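ALDH21) (Physcomitrella patens subsp. patens, PDB 5N5S) probably catalyses the NADP(+)-dependent, non-phosphorylating oxidation of D-glyceraldehyde 3-phosphate to 3-phosphoglycerate, as a member of the aldehyde dehydrogenase family. Local coordinates at residues L260-G265 with K281-L286; T399-V404 with V419-K424. One frame throughout, in Å; residues are numbered along the deposited sequence.

Overall arrangement
Following the chain from its N terminus, the segment 260-265 comes first; the chain then runs through helix 267-276 and returns at 281-286, so that interaction 1 closes a beta-alpha-beta crossover of the kind found in Rossmann-like folds. A little over a hundred residues later, 399-404 pairs with 419-424 across a second, separate beta-alpha-beta unit, whose helical part is the short helix 409-412. The two loops follow one another in series and neither nest nor cross. Interaction 1 belongs to the sheet that carries NADP, interaction 2 to a separate mixed sheet, strand 395-402 pairing there with 419-425. Their centres lie 31 Å apart and their nearest atoms about 16 Å.

Interaction 1 of 2, residues L260-G265 with K281-L286; sequences LLTFTG and KVVMEL. With NAP (NADP nicotinamide-adenine-dinucleotide phosphate), chain G.
Strands 260-264 and 281-285 run parallel, 7° between their axes, and alternate N-H to carbonyl bonds hold them from L261 N on K281 O (3.0 Å) to G265 N on E285 O. Side chains pair on both faces. On one, L260 CD1 meets V283 CG2 at 3.7 Å, and T264 OG1 lies 3.3 Å from E285 CB. On the other, F263 CD2 reaches M284 SD at 3.7 Å, an oblique Met-aromatic contact, while L286 CD2 meets the ring edge in plane, 3.6 Å from F263 CE2. A chi1 of 175° turns the F263 ring away from its own N-H, bringing CE1 to 3.3 Å from O4B of the NADP adenosine ribose. Phenylalanine suits this place because one flat ring serves sulfur, methyl and ribose together. At the C-terminal end of the strand pair, the nicotinamide N7N donates to E285 OE2 (3.2 Å) and L286 O (3.0 Å), fixing the carboxamide; E285 is the predicted active-site glutamate. Small T264 suits its place, CG2 lying against the nicotinamide ring, while its hydroxyl and that of T262 bond to K198 NZ. Strand 182-185 flanks 260-264 and strand 488-489 flanks 281-285; helix 267-276 packs on L261, F263 and L286.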
# COMPACT_ATOMS: atom_id res chain seq x y z
N LEU B 260 -22.66 -11.96 -5.83
CA LEU B 260 -22.79 -10.62 -5.30
C LEU B 260 -24.03 -9.92 -5.86
O LEU B 260 -24.35 -10.06 -7.04
CB LEU B 260 -21.52 -9.78 -5.60
CG LEU B 260 -21.57 -8.25 -5.32
CD1 LEU B 260 -21.32 -7.94 -3.85
CD2 LEU B 260 -20.60 -7.51 -6.18
N LEU B 261 -24.71 -9.18 -4.99
CA LEU B 261 -25.82 -8.31 -5.32
C LEU B 261 -25.36 -6.88 -5.00
O LEU B 261 -24.98 -6.58 -3.86
CB LEU B 261 -27.11 -8.67 -4.54
CG LEU B 261 -28.23 -7.60 -4.50
CD1 LEU B 261 -28.85 -7.37 -5.89
CD2 LEU B 261 -29.29 -7.97 -3.49
N THR B 262 -25.36 -6.02 -6.01
CA THR B 262 -25.02 -4.61 -5.82
C THR B 262 -26.26 -3.79 -6.17
O THR B 262 -26.74 -3.83 -7.31
CB THR B 262 -23.68 -4.19 -6.48
OG1 THR B 262 -23.47 -2.80 -6.29
CG2 THR B 262 -23.58 -4.56 -7.96
N PHE B 263 -26.82 -3.14 -5.16
CA PHE B 263 -28.04 -2.35 -5.28
C PHE B 263 -27.83 -0.88 -4.98
O PHE B 263 -27.20 -0.52 -3.98
CB PHE B 263 -29.14 -2.93 -4.37
CG PHE B 263 -30.43 -2.15 -4.29
CD1 PHE B 263 -31.45 -2.36 -5.21
CD2 PHE B 263 -30.63 -1.20 -3.29
CE1 PHE B 263 -32.65 -1.65 -5.13
CE2 PHE B 263 -31.83 -0.48 -3.22
CZ PHE B 263 -32.83 -0.72 -4.14
N THR B 264 -28.43 -0.03 -5.82
CA THR B 264 -28.48 1.42 -5.68
C THR B 264 -29.96 1.80 -5.80
O THR B 264 -30.59 1.52 -6.82
CB THR B 264 -27.53 2.15 -6.64
OG1 THR B 264 -26.20 1.70 -6.41
CG2 THR B 264 -27.54 3.66 -6.44
N GLY B 265 -30.50 2.34 -4.72
CA GLY B 265 -31.91 2.71 -4.67
C GLY B 265 -32.37 3.09 -3.28
O GLY B 265 -31.53 3.45 -2.44
N LYS B 281 -22.74 -11.99 -1.27
CA LYS B 281 -22.29 -10.74 -0.69
C LYS B 281 -23.24 -9.64 -1.18
O LYS B 281 -23.89 -9.78 -2.22
CB LYS B 281 -20.81 -10.43 -1.02
CG LYS B 281 -19.82 -11.31 -0.25
CD LYS B 281 -18.37 -10.81 -0.36
CE LYS B 281 -17.39 -11.87 0.10
NZ LYS B 281 -16.01 -11.34 0.24
N VAL B 282 -23.36 -8.57 -0.39
CA VAL B 282 -24.26 -7.46 -0.68
C VAL B 282 -23.54 -6.10 -0.55
O VAL B 282 -22.69 -5.92 0.33
CB VAL B 282 -25.52 -7.60 0.24
CG1 VAL B 282 -26.10 -6.27 0.68
CG2 VAL B 282 -26.58 -8.47 -0.41
N VAL B 283 -23.85 -5.19 -1.49
CA VAL B 283 -23.41 -3.80 -1.57
C VAL B 283 -24.71 -3.00 -1.62
O VAL B 283 -25.56 -3.28 -2.47
CB VAL B 283 -22.50 -3.52 -2.80
CG1 VAL B 283 -22.14 -2.02 -2.90
CG2 VAL B 283 -21.23 -4.36 -2.76
N MET B 284 -24.88 -2.04 -0.69
CA MET B 284 -26.08 -1.21 -0.57
C MET B 284 -25.79 0.28 -0.64
O MET B 284 -25.21 0.85 0.29
CB MET B 284 -26.87 -1.53 0.72
CG MET B 284 -27.56 -2.88 0.69
SD MET B 284 -28.97 -2.88 -0.42
CE MET B 284 -28.93 -4.59 -0.99
N GLU B 285 -26.21 0.92 -1.74
CA GLU B 285 -26.08 2.37 -1.94
C GLU B 285 -27.50 2.92 -1.84
O GLU B 285 -28.27 2.85 -2.80
CB GLU B 285 -25.43 2.66 -3.31
CG GLU B 285 -23.93 2.42 -3.37
CD GLU B 285 -23.06 3.34 -2.53
OE1 GLU B 285 -21.97 2.89 -2.10
OE2 GLU B 285 -23.48 4.49 -2.25
N LEU B 286 -27.89 3.40 -0.65
CA LEU B 286 -29.27 3.84 -0.39
C LEU B 286 -29.41 5.36 -0.19
O LEU B 286 -28.50 6.10 -0.57
CB LEU B 286 -29.88 3.04 0.78
CG LEU B 286 -29.52 1.53 0.79
CD1 LEU B 286 -29.70 0.94 2.12
CD2 LEU B 286 -30.30 0.75 -0.24
PA NAP G . -36.15 2.39 -5.84
O1A NAP G . -35.92 1.65 -4.57
O2A NAP G . -37.62 2.68 -6.13
O5B NAP G . -35.67 1.52 -7.10
C5B NAP G . -34.31 1.22 -7.49
C4B NAP G . -34.35 -0.01 -8.37
O4B NAP G . -34.84 -1.15 -7.61
C3B NAP G . -35.21 0.06 -9.63
O3B NAP G . -34.52 -0.54 -10.72
C2B NAP G . -36.46 -0.73 -9.24
O2B NAP G . -37.27 -1.23 -10.32
C1B NAP G . -35.84 -1.81 -8.36
N9A NAP G . -36.66 -2.61 -7.45
C8A NAP G . -37.60 -2.15 -6.55
N7A NAP G . -38.13 -3.09 -5.81
C5A NAP G . -37.49 -4.25 -6.24
C6A NAP G . -37.59 -5.60 -5.83
N6A NAP G . -38.38 -6.02 -4.84
N1A NAP G . -36.81 -6.51 -6.47
C2A NAP G . -35.99 -6.09 -7.44
N3A NAP G . -35.81 -4.85 -7.90
C4A NAP G . -36.59 -3.97 -7.26
O3 NAP G . -35.41 3.78 -6.08
PN NAP G . -35.53 4.96 -7.16
O1N NAP G . -36.82 5.65 -6.99
O2N NAP G . -35.18 4.42 -8.50
O5D NAP G . -34.36 5.92 -6.66
C5D NAP G . -34.53 6.79 -5.51
C4D NAP G . -33.78 6.30 -4.29
O4D NAP G . -32.43 5.92 -4.66
C3D NAP G . -33.60 7.34 -3.19
O3D NAP G . -33.76 6.79 -1.89
C2D NAP G . -32.16 7.81 -3.45
O2D NAP G . -31.51 8.43 -2.35
C1D NAP G . -31.49 6.44 -3.74
N1N NAP G . -30.16 6.63 -4.46
C2N NAP G . -28.96 6.22 -3.84
C3N NAP G . -27.76 6.53 -4.46
C7N NAP G . -26.39 6.28 -3.86
O7N NAP G . -25.37 6.45 -4.56
N7N NAP G . -26.32 5.84 -2.59
C4N NAP G . -27.79 7.21 -5.67
C5N NAP G . -28.99 7.58 -6.25
C6N NAP G . -30.16 7.28 -5.63
P2B NAP G . -38.38 -0.40 -11.12
O1X NAP G . -38.29 1.10 -10.95
O2X NAP G . -39.74 -0.99 -10.68
O3X NAP G . -38.05 -0.86 -12.54

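Interaction 2 of 2, residues T399-V404 with V419-K424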
# COMPACT_ATOMS: atom_id res chain seq x y z
N THR B 399 -38.26 25.27 -2.80
CA THR B 399 -38.77 25.59 -1.47
C THR B 399 -37.70 25.67 -0.39
O THR B 399 -36.78 24.85 -0.36
CB THR B 399 -39.86 24.55 -1.12
OG1 THR B 399 -40.77 24.42 -2.21
CG2 THR B 399 -40.63 24.89 0.14
N VAL B 400 -37.84 26.66 0.51
CA VAL B 400 -36.97 26.86 1.68
C VAL B 400 -37.91 27.00 2.90
O VAL B 400 -38.73 27.93 2.94
CB VAL B 400 -35.97 28.04 1.54
CG1 VAL B 400 -35.14 28.21 2.80
CG2 VAL B 400 -35.05 27.85 0.33
N ILE B 401 -37.82 26.06 3.86
CA ILE B 401 -38.65 26.06 5.07
C ILE B 401 -37.77 26.15 6.32
O ILE B 401 -36.89 25.32 6.53
CB ILE B 401 -39.72 24.93 5.18
CG1 ILE B 401 -40.17 24.39 3.79
CG2 ILE B 401 -40.92 25.42 6.02
CD1 ILE B 401 -40.90 23.03 3.79
N GLU B 402 -38.06 27.15 7.15
CA GLU B 402 -37.33 27.48 8.37
C GLU B 402 -37.92 26.80 9.62
O GLU B 402 -39.14 26.76 9.78
CB GLU B 402 -37.33 29.01 8.51
CG GLU B 402 -36.42 29.56 9.59
CD GLU B 402 -36.61 31.04 9.82
OE1 GLU B 402 -35.72 31.82 9.42
OE2 GLU B 402 -37.66 31.43 10.39
N ASP B 403 -37.03 26.30 10.50
CA ASP B 403 -37.30 25.69 11.82
C ASP B 403 -38.40 24.60 11.81
O ASP B 403 -39.32 24.62 12.64
CB ASP B 403 -37.60 26.79 12.87
CG ASP B 403 -36.57 27.92 12.95
OD1 ASP B 403 -35.35 27.64 12.85
OD2 ASP B 403 -36.99 29.08 13.15
N VAL B 404 -38.27 23.62 10.91
CA VAL B 404 -39.20 22.49 10.79
C VAL B 404 -38.90 21.48 11.92
O VAL B 404 -37.75 21.08 12.07
CB VAL B 404 -39.13 21.86 9.37
CG1 VAL B 404 -39.76 20.47 9.32
CG2 VAL B 404 -39.77 22.78 8.34
N VAL B 419 -36.51 21.00 -1.87
CA VAL B 419 -36.85 21.51 -0.54
C VAL B 419 -35.58 21.55 0.34
O VAL B 419 -34.86 20.55 0.43
CB VAL B 419 -37.99 20.67 0.14
CG1 VAL B 419 -38.39 21.25 1.49
CG2 VAL B 419 -39.21 20.53 -0.77
N VAL B 420 -35.30 22.71 0.95
CA VAL B 420 -34.16 22.89 1.85
C VAL B 420 -34.71 23.36 3.20
O VAL B 420 -35.51 24.29 3.24
CB VAL B 420 -33.06 23.83 1.28
CG1 VAL B 420 -31.94 24.09 2.30
CG2 VAL B 420 -32.47 23.25 0.00
N LEU B 421 -34.30 22.69 4.28
CA LEU B 421 -34.72 23.00 5.64
C LEU B 421 -33.65 23.84 6.33
O LEU B 421 -32.54 23.35 6.59
CB LEU B 421 -34.97 21.69 6.39
CG LEU B 421 -36.40 21.14 6.46
CD1 LEU B 421 -37.11 21.15 5.11
CD2 LEU B 421 -36.38 19.74 6.98
N LEU B 422 -33.97 25.13 6.58
CA LEU B 422 -33.09 26.12 7.20
C LEU B 422 -33.16 26.11 8.73
O LEU B 422 -34.25 26.15 9.31
CB LEU B 422 -33.40 27.54 6.71
CG LEU B 422 -32.24 28.41 6.17
CD1 LEU B 422 -32.73 29.80 5.86
CD2 LEU B 422 -31.06 28.50 7.11
N TYR B 423 -31.98 26.11 9.36
CA TYR B 423 -31.84 26.15 10.81
C TYR B 423 -30.67 27.06 11.22
O TYR B 423 -29.69 27.20 10.49
CB TYR B 423 -31.64 24.74 11.40
CG TYR B 423 -32.73 23.75 11.09
CD1 TYR B 423 -33.90 23.70 11.84
CD2 TYR B 423 -32.59 22.83 10.05
CE1 TYR B 423 -34.91 22.79 11.56
CE2 TYR B 423 -33.59 21.90 9.77
CZ TYR B 423 -34.74 21.87 10.53
OH TYR B 423 -35.73 20.96 10.24
N LYS B 424 -30.81 27.67 12.41
CA LYS B 424 -29.81 28.52 13.04
C LYS B 424 -29.15 27.74 14.18
O LYS B 424 -29.85 27.02 14.90
CB LYS B 424 -30.50 29.78 13.62
CG LYS B 424 -29.56 30.88 14.09
CD LYS B 424 -30.22 31.82 15.12
CE LYS B 424 -30.76 33.10 14.53
NZ LYS B 424 -31.51 33.92 15.53
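The hydroxyl of Y423 donates to V404 O over 2.7 Å, joining the end of one parallel strand to the turn that follows the other. The donor is tilted from the carbonyl plane, and V404 O lies at the ring edge, in its plane. A chi1 of -57° puts the tyrosine CG beside its own backbone N, and from there the ring swings back toward V404, where CE1 also comes within 3.8 Å of D403 CA. Tyrosine suits this place because it combines a long flat body with a polar end. D403 has a positive phi (49°), which turns the chain out of the strand, yet its N still bonds to L422 O at 3.0 Å. Before it three bonds make up the parallel ladder: V420 N to T399 O, I401 N to V420 O, and L422 N to I401 O, the last donor standing 37° above the carbonyl plane.

Aliphatic residues make most of the contacts on both faces. The I401 side chain passes obliquely across V419, CD1 to CG1 3.8 Å, and V404, past the turn, sets CB 4.1 Å from L421 CG, the two side chains crossing at about a right angle. On the face of V400 and L422, CG1 of the former lies 4.2 Å from CD1 of the latter. E402, on this same face, sends an extended chain to Y333 and K337, while D403 forms a salt bridge with K384; these partners account for two acidic residues near the strand end.

The pair closes the beta-alpha-beta unit of strand 395-402, helix 409-412 and strand 419-425 within a mixed sheet, with 384-387 antiparallel beside 395-402 and 323-329 parallel beside 419-425. Helix 333-345 covers V400 and L422, helix 365-380 packs against I401, V404 and V419, and R411 of helix 409-412 touches V404, L421 and Y423.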